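Local coordinates for putative TetR transcriptional regulator (Rhodococcus sp., PDB 2I10), which probably binds DNA as a transcriptional regulator of the TetR family, working as a dimer of largely helical subunits, at residues B[15-20]-B[63-68]; B[22-27]-B[57-62]; B[161-166]-B[192-197]. All blocks are in the same frame, centred on the assembly; numbering follows the deposited sequence.

Interactions 1 and 2 join the same two helices, 15-27 and 55-66, at neighbouring levels, their centres about 7 Å apart; the side chains of Leu17 and Ala20 from one meet Leu58 and Thr62 from the other. Interaction 2 is wholly buried and aromatic, whereas interaction 1 is only partly buried and sets a leucine against a guanidinium and a tyrosine hydroxyl against a glutamine's aliphatic stem. Interaction 3 lies in the C-terminal domain, across the chain's centre, about 27 and 30 Å from the centres of the other two. It too is buried, but there a helix meets a loop through a tyrosine and valines; both it and interaction 2 touch the second subunit.

Interaction 1 (B[15-20]-B[63-68]); sequences VALQTA and LDRYMC
Leu17 lays its CD1 methyl over one face of the Arg65 guanidinium, 3.8 Å from CZ and nearly above the centre of the flat group, the two side chains crossing at about a right angle. The arginine reaches this position by folding back: its chain bends at chi2 (65°) and chi3 (56°), which brings NE and both terminal nitrogens round the same methyl. Arg65 is solvent-exposed while Leu17 is buried, so the guanidinium lies across the outer margin of the packing and also touches Gln14. Here the first helix of the probable DNA-binding domain, 15-27, meets helix 55-66, which in TetR-family proteins links it to the C-terminal domain; the predicted helix-turn-helix lies between them in sequence. Tyr66, in the last turn of helix 55-66, starts its side chain toward helix 15-27. Its OH abuts the backbone and stem of Gln18, 3.2 Å from both CA and CB of that residue, without a hydrogen bond across the contact. The Gln18 chain runs on extended, and its amide plane stands 53° from the ring. Tyr66 CE2 lies 3.8 Å from Leu17 O, an oblique approach. Just beyond the helix end, Cys68 is tied to Cys107 by a disulfide.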
loop_
_atom_site.group_PDB
_atom_site.type_symbol
_atom_site.label_atom_id
_atom_site.label_comp_id
_atom_site.label_asym_id
_atom_site.label_seq_id
_atom_site.Cartn_x
_atom_site.Cartn_y
_atom_site.Cartn_z
ATOM N N VAL B 15 -6.526 -9.513 -18.203
ATOM C CA VAL B 15 -7.137 -10.540 -17.356
ATOM C C VAL B 15 -6.289 -11.844 -17.315
ATOM O O VAL B 15 -6.252 -12.550 -16.304
ATOM C CB VAL B 15 -8.657 -10.770 -17.687
ATOM C CG1 VAL B 15 -9.144 -9.821 -18.791
ATOM C CG2 VAL B 15 -8.981 -12.225 -17.944
ATOM N N ALA B 16 -5.611 -12.132 -18.421
ATOM C CA ALA B 16 -4.711 -13.275 -18.534
ATOM C C ALA B 16 -3.574 -13.180 -17.498
ATOM O O ALA B 16 -3.334 -14.111 -16.750
ATOM C CB ALA B 16 -4.171 -13.369 -19.951
ATOM N N LEU B 17 -2.925 -12.021 -17.413
ATOM C CA LEU B 17 -1.877 -11.760 -16.401
ATOM C C LEU B 17 -2.377 -11.805 -14.957
ATOM O O LEU B 17 -1.689 -12.296 -14.063
ATOM C CB LEU B 17 -1.209 -10.429 -16.676
ATOM C CG LEU B 17 -0.384 -10.359 -17.972
ATOM C CD1 LEU B 17 0.262 -8.972 -17.995
ATOM C CD2 LEU B 17 0.711 -11.438 -18.055
ATOM N N GLN B 18 -3.595 -11.329 -14.738
ATOM C CA GLN B 18 -4.194 -11.430 -13.431
ATOM C C GLN B 18 -4.452 -12.851 -13.057
ATOM O O GLN B 18 -4.245 -13.225 -11.918
ATOM C CB GLN B 18 -5.503 -10.650 -13.397
ATOM C CG GLN B 18 -6.214 -10.626 -12.084
ATOM C CD GLN B 18 -7.401 -9.651 -12.168
ATOM O OE1 GLN B 18 -8.043 -9.375 -11.188
ATOM N NE2 GLN B 18 -7.685 -9.145 -13.381
ATOM N N THR B 19 -4.939 -13.641 -14.013
ATOM C CA THR B 19 -5.159 -15.059 -13.784
ATOM C C THR B 19 -3.868 -15.800 -13.435
ATOM O O THR B 19 -3.824 -16.594 -12.485
ATOM C CB THR B 19 -5.858 -15.705 -15.015
ATOM O OG1 THR B 19 -7.033 -14.954 -15.263
ATOM C CG2 THR B 19 -6.253 -17.113 -14.711
ATOM N N ALA B 20 -2.826 -15.527 -14.219
ATOM C CA ALA B 20 -1.472 -16.039 -13.950
ATOM C C ALA B 20 -0.934 -15.607 -12.585
ATOM O O ALA B 20 -0.466 -16.453 -11.826
ATOM C CB ALA B 20 -0.565 -15.631 -15.054
ATOM N N LEU B 63 5.365 -10.385 -13.176
ATOM C CA LEU B 63 6.126 -9.562 -12.242
ATOM C C LEU B 63 6.294 -8.153 -12.741
ATOM O O LEU B 63 6.305 -7.227 -11.919
ATOM C CB LEU B 63 7.480 -10.184 -11.904
ATOM C CG LEU B 63 7.567 -11.566 -11.241
ATOM C CD1 LEU B 63 9.057 -11.939 -10.999
ATOM C CD2 LEU B 63 6.777 -11.627 -9.902
ATOM N N ASP B 64 6.481 -7.955 -14.044
ATOM C CA ASP B 64 6.489 -6.602 -14.607
ATOM C C ASP B 64 5.200 -5.860 -14.262
ATOM O O ASP B 64 5.236 -4.680 -13.953
ATOM C CB ASP B 64 6.623 -6.613 -16.140
ATOM C CG ASP B 64 7.976 -7.104 -16.623
ATOM O OD1 ASP B 64 8.921 -7.179 -15.802
ATOM O OD2 ASP B 64 8.094 -7.413 -17.846
ATOM N N ARG B 65 4.060 -6.552 -14.355
ATOM C CA ARG B 65 2.760 -5.929 -14.112
ATOM C C ARG B 65 2.519 -5.650 -12.605
ATOM O O ARG B 65 1.969 -4.621 -12.260
ATOM C CB ARG B 65 1.647 -6.800 -14.715
ATOM C CG ARG B 65 0.213 -6.252 -14.610
ATOM C CD ARG B 65 0.000 -4.964 -15.401
ATOM N NE ARG B 65 0.332 -5.047 -16.833
ATOM C CZ ARG B 65 -0.560 -5.231 -17.808
ATOM N NH1 ARG B 65 -1.844 -5.389 -17.513
ATOM N NH2 ARG B 65 -0.172 -5.283 -19.082
ATOM N N TYR B 66 2.941 -6.549 -11.725
ATOM C CA TYR B 66 2.514 -6.496 -10.324
ATOM C C TYR B 66 3.562 -6.195 -9.260
ATOM O O TYR B 66 3.209 -6.087 -8.094
ATOM C CB TYR B 66 1.862 -7.809 -9.948
ATOM C CG TYR B 66 0.484 -8.028 -10.577
ATOM C CD1 TYR B 66 -0.658 -7.480 -9.988
ATOM C CD2 TYR B 66 0.327 -8.804 -11.741
ATOM C CE1 TYR B 66 -1.935 -7.680 -10.531
ATOM C CE2 TYR B 66 -0.972 -9.019 -12.311
ATOM C CZ TYR B 66 -2.086 -8.450 -11.689
ATOM O OH TYR B 66 -3.359 -8.617 -12.215
HETATM N N MSE B 67 4.834 -6.115 -9.623
HETATM C CA MSE B 67 5.912 -5.945 -8.643
HETATM C C MSE B 67 6.258 -4.460 -8.583
HETATM O O MSE B 67 6.603 -3.891 -9.622
HETATM C CB MSE B 67 7.147 -6.806 -9.012
HETATM C CG MSE B 67 7.516 -8.014 -8.054
HETATM SE SE MSE B 67 9.490 -8.534 -8.367
HETATM C CE MSE B 67 10.272 -7.007 -7.555
ATOM N N CYS B 68 6.131 -3.819 -7.409
ATOM C CA CYS B 68 6.648 -2.443 -7.204
ATOM C C CYS B 68 8.169 -2.395 -7.474
ATOM O O CYS B 68 8.668 -1.532 -8.200
ATOM C CB CYS B 68 6.298 -1.893 -5.769
ATOM S SG CYS B 68 4.470 -1.320 -5.521
#

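Interaction 2 (B[22-27]-B[57-62])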
loop_
_atom_site.group_PDB
_atom_site.type_symbol
_atom_site.label_atom_id
_atom_site.label_comp_id
_atom_site.label_asym_id
_atom_site.label_seq_id
_atom_site.Cartn_x
_atom_site.Cartn_y
_atom_site.Cartn_z
ATOM N N GLU B 22 -2.701 -14.877 -9.813
ATOM C CA GLU B 22 -3.398 -15.612 -8.732
ATOM C C GLU B 22 -2.833 -16.987 -8.548
ATOM O O GLU B 22 -2.711 -17.450 -7.422
ATOM C CB GLU B 22 -4.926 -15.753 -8.977
ATOM C CG GLU B 22 -5.548 -14.519 -9.579
ATOM C CD GLU B 22 -7.069 -14.599 -9.755
ATOM O OE1 GLU B 22 -7.607 -15.571 -10.363
ATOM O OE2 GLU B 22 -7.715 -13.634 -9.293
ATOM N N LEU B 23 -2.551 -17.663 -9.660
ATOM C CA LEU B 23 -1.950 -18.973 -9.615
ATOM C C LEU B 23 -0.596 -18.934 -8.989
ATOM O O LEU B 23 -0.298 -19.731 -8.116
ATOM C CB LEU B 23 -1.790 -19.560 -11.026
ATOM C CG LEU B 23 -2.923 -20.373 -11.602
ATOM C CD1 LEU B 23 -2.636 -20.657 -13.070
ATOM C CD2 LEU B 23 -3.117 -21.672 -10.799
ATOM N N PHE B 24 0.268 -18.064 -9.496
ATOM C CA PHE B 24 1.639 -18.019 -8.995
ATOM C C PHE B 24 1.592 -17.543 -7.541
ATOM O O PHE B 24 2.418 -17.939 -6.706
ATOM C CB PHE B 24 2.543 -17.070 -9.817
ATOM C CG PHE B 24 2.836 -17.518 -11.251
ATOM C CD1 PHE B 24 3.404 -18.751 -11.535
ATOM C CD2 PHE B 24 2.622 -16.647 -12.313
ATOM C CE1 PHE B 24 3.710 -19.129 -12.849
ATOM C CE2 PHE B 24 2.917 -17.021 -13.632
ATOM C CZ PHE B 24 3.457 -18.258 -13.890
ATOM N N TRP B 25 0.642 -16.655 -7.235
ATOM C CA TRP B 25 0.581 -16.106 -5.867
ATOM C C TRP B 25 0.350 -17.254 -4.899
ATOM O O TRP B 25 1.071 -17.382 -3.925
ATOM C CB TRP B 25 -0.551 -15.104 -5.755
ATOM C CG TRP B 25 -0.687 -14.481 -4.410
ATOM C CD1 TRP B 25 -1.568 -14.842 -3.410
ATOM C CD2 TRP B 25 0.064 -13.367 -3.905
ATOM N NE1 TRP B 25 -1.399 -14.018 -2.314
ATOM C CE2 TRP B 25 -0.420 -13.093 -2.592
ATOM C CE3 TRP B 25 1.072 -12.557 -4.445
ATOM C CZ2 TRP B 25 0.096 -12.063 -1.802
ATOM C CZ3 TRP B 25 1.583 -11.543 -3.670
ATOM C CH2 TRP B 25 1.091 -11.302 -2.345
ATOM N N ARG B 26 -0.645 -18.090 -5.203
ATOM C CA ARG B 26 -1.064 -19.202 -4.345
ATOM C C ARG B 26 -0.115 -20.402 -4.386
ATOM O O ARG B 26 0.148 -21.028 -3.350
ATOM C CB ARG B 26 -2.468 -19.645 -4.736
ATOM C CG ARG B 26 -2.997 -20.833 -3.892
ATOM C CD ARG B 26 -4.388 -21.276 -4.306
ATOM N NE ARG B 26 -4.367 -22.034 -5.568
ATOM C CZ ARG B 26 -4.735 -21.537 -6.746
ATOM N NH1 ARG B 26 -5.152 -20.268 -6.862
ATOM N NH2 ARG B 26 -4.688 -22.307 -7.805
ATOM N N GLN B 27 0.401 -20.724 -5.582
ATOM C CA GLN B 27 1.187 -21.948 -5.765
ATOM C C GLN B 27 2.715 -21.740 -5.856
ATOM O O GLN B 27 3.474 -22.703 -5.749
ATOM C CB GLN B 27 0.706 -22.721 -7.017
ATOM C CG GLN B 27 -0.814 -22.970 -7.128
ATOM C CD GLN B 27 -1.204 -23.854 -8.313
ATOM O OE1 GLN B 27 -0.712 -23.702 -9.453
ATOM N NE2 GLN B 27 -2.062 -24.804 -8.043
ATOM N N ASP B 57 8.777 -16.929 -19.292
ATOM C CA ASP B 57 8.424 -15.642 -19.943
ATOM C C ASP B 57 7.147 -15.093 -19.286
ATOM O O ASP B 57 7.091 -13.932 -18.950
ATOM C CB ASP B 57 8.148 -15.809 -21.438
ATOM C CG ASP B 57 9.377 -16.208 -22.228
ATOM O OD1 ASP B 57 10.495 -15.884 -21.822
ATOM O OD2 ASP B 57 9.221 -16.849 -23.272
ATOM N N LEU B 58 6.129 -15.940 -19.145
ATOM C CA LEU B 58 4.846 -15.503 -18.587
ATOM C C LEU B 58 5.011 -15.011 -17.128
ATOM O O LEU B 58 4.447 -14.018 -16.732
ATOM C CB LEU B 58 3.798 -16.603 -18.675
ATOM C CG LEU B 58 2.490 -16.482 -17.889
ATOM C CD1 LEU B 58 1.748 -15.140 -18.239
ATOM C CD2 LEU B 58 1.573 -17.703 -18.144
ATOM N N PHE B 59 5.799 -15.717 -16.354
ATOM C CA PHE B 59 6.044 -15.322 -14.957
ATOM C C PHE B 59 6.757 -13.973 -14.864
ATOM O O PHE B 59 6.385 -13.131 -14.041
ATOM C CB PHE B 59 6.796 -16.452 -14.230
ATOM C CG PHE B 59 7.178 -16.131 -12.798
ATOM C CD1 PHE B 59 6.216 -16.192 -11.764
ATOM C CD2 PHE B 59 8.499 -15.808 -12.466
ATOM C CE1 PHE B 59 6.558 -15.929 -10.441
ATOM C CE2 PHE B 59 8.854 -15.549 -11.124
ATOM C CZ PHE B 59 7.883 -15.599 -10.116
ATOM N N GLU B 60 7.756 -13.741 -15.719
ATOM C CA GLU B 60 8.466 -12.455 -15.722
ATOM C C GLU B 60 7.543 -11.321 -16.167
ATOM O O GLU B 60 7.652 -10.219 -15.659
ATOM C CB GLU B 60 9.726 -12.500 -16.626
ATOM C CG GLU B 60 10.764 -13.638 -16.282
ATOM C CD GLU B 60 11.471 -13.473 -14.932
ATOM O OE1 GLU B 60 11.445 -12.362 -14.389
ATOM O OE2 GLU B 60 12.092 -14.448 -14.427
ATOM N N LYS B 61 6.623 -11.589 -17.099
ATOM C CA LYS B 61 5.641 -10.561 -17.542
ATOM C C LYS B 61 4.658 -10.212 -16.401
ATOM O O LYS B 61 4.224 -9.065 -16.255
ATOM C CB LYS B 61 4.820 -11.036 -18.775
ATOM C CG LYS B 61 5.600 -11.274 -20.079
ATOM C CD LYS B 61 4.742 -12.129 -21.141
ATOM C CE LYS B 61 5.574 -12.849 -22.209
ATOM N NZ LYS B 61 6.535 -11.939 -22.963
ATOM N N THR B 62 4.290 -11.227 -15.630
ATOM C CA THR B 62 3.379 -11.056 -14.500
ATOM C C THR B 62 4.082 -10.150 -13.441
ATOM O O THR B 62 3.470 -9.223 -12.934
ATOM C CB THR B 62 2.938 -12.421 -13.912
ATOM O OG1 THR B 62 2.181 -13.136 -14.896
ATOM C CG2 THR B 62 2.007 -12.238 -12.730
#
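This is a buried, aromatic helix-helix contact in the N-terminal, probably DNA-binding, region, where its first helix, 15-27, meets the connecting helix 55-66 nearly at a right angle: the axes of the two short segments cross at -95° and come within 11.2 Å. Phe24 and Phe59 carry it as a T-shaped pair. The edge of Phe59 meets the face of Phe24, with ring centroids 5.0 Å apart and planes at 80°. Phe59 CD1 sits over the centre of the Phe24 ring, 3.7 Å from CD2, and Phe59 CB adds an off-centre CH-pi contact near CZ. With CG anti to the backbone N (chi1 177°), the Phe59 ring is placed so that its CD1 edge meets the Phe24 face. At the rim of Phe24, close to its ring plane, CE2 meets Leu58 CG at 4.3 Å and Thr62 OG1 at 4.2 Å. The threonine hydroxyl is satisfied within its own helix, donating to Leu58 O at 3.0 Å from above the carbonyl plane, while Thr62 N reaches that oxygen from the opposite face. Tyr29 also packs on both phenylalanines, and Leu58 extends the apolar packing to Leu37 of helix 34-41, within the predicted helix-turn-helix. An alanine at Phe24 would remove the face against which Phe59 packs and would probably leave a gap between the helices, with the Phe59 ring freer to turn. No hydrogen bond crosses between the segments, so their hold on each other rests on ring contact and apolar packing, with the one polar group involved turned to its own backbone.

Interaction 3 (B[161-166]-B[192-197]). With NPO (p-nitrophenol), chain C.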
loop_
_atom_site.group_PDB
_atom_site.type_symbol
_atom_site.label_atom_id
_atom_site.label_comp_id
_atom_site.label_asym_id
_atom_site.label_seq_id
_atom_site.Cartn_x
_atom_site.Cartn_y
_atom_site.Cartn_z
ATOM N N ALA B 161 15.636 6.554 2.450
ATOM C CA ALA B 161 15.317 5.287 1.735
ATOM C C ALA B 161 13.981 4.681 2.153
ATOM O O ALA B 161 13.199 4.268 1.321
ATOM C CB ALA B 161 16.432 4.246 1.946
ATOM N N ARG B 162 13.746 4.606 3.464
ATOM C CA ARG B 162 12.486 4.111 4.009
ATOM C C ARG B 162 11.345 4.994 3.538
ATOM O O ARG B 162 10.285 4.516 3.175
ATOM C CB ARG B 162 12.578 4.070 5.555
ATOM C CG ARG B 162 11.473 3.273 6.278
ATOM C CD ARG B 162 11.463 1.774 5.872
ATOM N NE ARG B 162 12.664 1.079 6.323
ATOM C CZ ARG B 162 12.934 -0.215 6.146
ATOM N NH1 ARG B 162 12.095 -1.008 5.475
ATOM N NH2 ARG B 162 14.069 -0.705 6.618
ATOM N N TYR B 163 11.553 6.293 3.517
ATOM C CA TYR B 163 10.493 7.148 3.035
ATOM C C TYR B 163 10.165 6.853 1.565
ATOM O O TYR B 163 9.003 6.819 1.205
ATOM C CB TYR B 163 10.834 8.621 3.202
ATOM C CG TYR B 163 10.009 9.480 2.287
ATOM C CD1 TYR B 163 8.720 9.874 2.646
ATOM C CD2 TYR B 163 10.507 9.879 1.058
ATOM C CE1 TYR B 163 7.967 10.645 1.789
ATOM C CE2 TYR B 163 9.741 10.625 0.188
ATOM C CZ TYR B 163 8.477 11.018 0.570
ATOM O OH TYR B 163 7.717 11.813 -0.292
ATOM N N VAL B 164 11.183 6.681 0.723
ATOM C CA VAL B 164 10.961 6.370 -0.715
ATOM C C VAL B 164 10.176 5.094 -0.892
ATOM O O VAL B 164 9.337 5.027 -1.776
ATOM C CB VAL B 164 12.301 6.283 -1.550
ATOM C CG1 VAL B 164 12.041 5.802 -3.012
ATOM C CG2 VAL B 164 13.019 7.650 -1.558
HETATM N N MSE B 165 10.476 4.072 -0.076
HETATM C CA MSE B 165 9.756 2.809 -0.109
HETATM C C MSE B 165 8.281 3.004 0.287
HETATM O O MSE B 165 7.380 2.491 -0.360
HETATM C CB MSE B 165 10.417 1.826 0.848
HETATM C CG MSE B 165 11.896 1.391 0.435
HETATM SE SE MSE B 165 12.707 0.418 1.906
HETATM C CE MSE B 165 11.753 -1.276 1.824
ATOM N N ALA B 166 8.054 3.708 1.394
ATOM C CA ALA B 166 6.695 4.130 1.806
ATOM C C ALA B 166 5.978 4.895 0.693
ATOM O O ALA B 166 4.817 4.607 0.369
ATOM C CB ALA B 166 6.781 4.964 3.102
ATOM N N ALA B 192 8.501 13.213 -4.485
ATOM C CA ALA B 192 9.914 13.266 -4.861
ATOM C C ALA B 192 10.643 14.472 -4.240
ATOM O O ALA B 192 11.859 14.416 -3.987
ATOM C CB ALA B 192 10.070 13.266 -6.367
ATOM N N GLN B 193 9.891 15.530 -3.959
ATOM C CA GLN B 193 10.422 16.765 -3.372
ATOM C C GLN B 193 11.186 16.526 -2.089
ATOM O O GLN B 193 12.059 17.305 -1.741
ATOM C CB GLN B 193 9.288 17.766 -3.078
ATOM C CG GLN B 193 8.960 18.737 -4.194
ATOM C CD GLN B 193 7.679 19.561 -3.903
ATOM O OE1 GLN B 193 7.155 19.571 -2.765
ATOM N NE2 GLN B 193 7.186 20.269 -4.928
ATOM N N VAL B 194 10.827 15.470 -1.371
ATOM C CA VAL B 194 11.511 15.089 -0.141
ATOM C C VAL B 194 12.969 14.681 -0.353
ATOM O O VAL B 194 13.777 14.805 0.554
ATOM C CB VAL B 194 10.732 13.992 0.606
ATOM C CG1 VAL B 194 11.494 13.543 1.862
ATOM C CG2 VAL B 194 9.317 14.538 0.981
ATOM N N VAL B 195 13.300 14.186 -1.541
ATOM C CA VAL B 195 14.714 13.959 -1.883
ATOM C C VAL B 195 15.321 15.286 -2.352
ATOM O O VAL B 195 15.013 15.770 -3.433
ATOM C CB VAL B 195 14.854 12.859 -2.898
ATOM C CG1 VAL B 195 16.356 12.573 -3.202
ATOM C CG2 VAL B 195 14.185 11.581 -2.346
ATOM N N PRO B 196 16.157 15.915 -1.504
ATOM C CA PRO B 196 16.638 17.257 -1.854
ATOM C C PRO B 196 17.621 17.289 -3.012
ATOM O O PRO B 196 18.301 16.301 -3.264
ATOM C CB PRO B 196 17.358 17.719 -0.582
ATOM C CG PRO B 196 16.994 16.697 0.480
ATOM C CD PRO B 196 16.697 15.449 -0.214
ATOM N N ARG B 197 17.658 18.413 -3.726
ATOM C CA ARG B 197 18.714 18.665 -4.699
ATOM C C ARG B 197 19.477 19.914 -4.300
ATOM O O ARG B 197 19.017 21.039 -4.539
ATOM C CB ARG B 197 18.173 18.804 -6.126
ATOM C CG ARG B 197 19.276 18.656 -7.183
ATOM C CD ARG B 197 18.913 19.257 -8.529
ATOM N NE ARG B 197 20.063 19.246 -9.431
ATOM C CZ ARG B 197 20.814 20.306 -9.735
ATOM N NH1 ARG B 197 20.543 21.510 -9.232
ATOM N NH2 ARG B 197 21.842 20.162 -10.562
HETATM C C1 NPO C . 14.402 -3.752 7.655
HETATM C C2 NPO C . 13.539 -4.564 8.368
HETATM C C3 NPO C . 12.404 -5.069 7.786
HETATM C C4 NPO C . 12.112 -4.774 6.488
HETATM C C5 NPO C . 12.953 -3.962 5.737
HETATM C C6 NPO C . 14.104 -3.450 6.320
HETATM O OH NPO C . 10.967 -5.304 5.990
HETATM N N1 NPO C . 15.550 -3.296 8.356
HETATM O O2 NPO C . 15.717 -3.727 9.506
HETATM O O3 NPO C . 16.379 -2.519 7.868
#
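Apolar and CH-pi packing joins the two segments, led by Tyr163 and Val194. Val194 leans over one face of the tyrosine ring: CG1 lies 4.0 Å from the centroid, displaced toward the rim, CB comes within 3.5 Å of CE2, and CG2 reaches the hydroxyl end, 3.4 Å from OH. Tyr163 has CG anti to the backbone N (chi1 159°), which carries its ring out from helix 157-177 toward the loop. A lighter contact follows beside it, Val164 CG2 meeting Val195 CG2 at 4.2 Å, and both valines also pack on Val87 of helix 83-98. The loop side is shaped by a type I beta turn from Ala192 to Val195, closed by Val195 N to Ala192 O at 2.8 Å.

Polar bonding at the tyrosine lies just beyond the segments. Tyr163 OH is hydrogen-bonded to Ala191 O and makes a weak hydrogen bond to Tyr163 OH of the second subunit; Val194 of that subunit packs against Val194 of this chain.

Charged interactions occupy another side of the helix. Arg162 forms salt bridges with Glu174 and Glu183 of the second subunit. Its guanidinium presents an edge to p-nitrophenol, though the spacing is too tight for its details to be relied on. Arg131, Glu132 and Arg135 also belong to the pocket, and the ligand is hydrogen-bonded to Ser177 O of the second subunit. Helix 157-177 thus packs on the chain's C-terminal loop while contributing to a ligand pocket at the subunit interface, within the helical C-terminal domain that in TetR-family regulators commonly serves dimerisation and ligand binding.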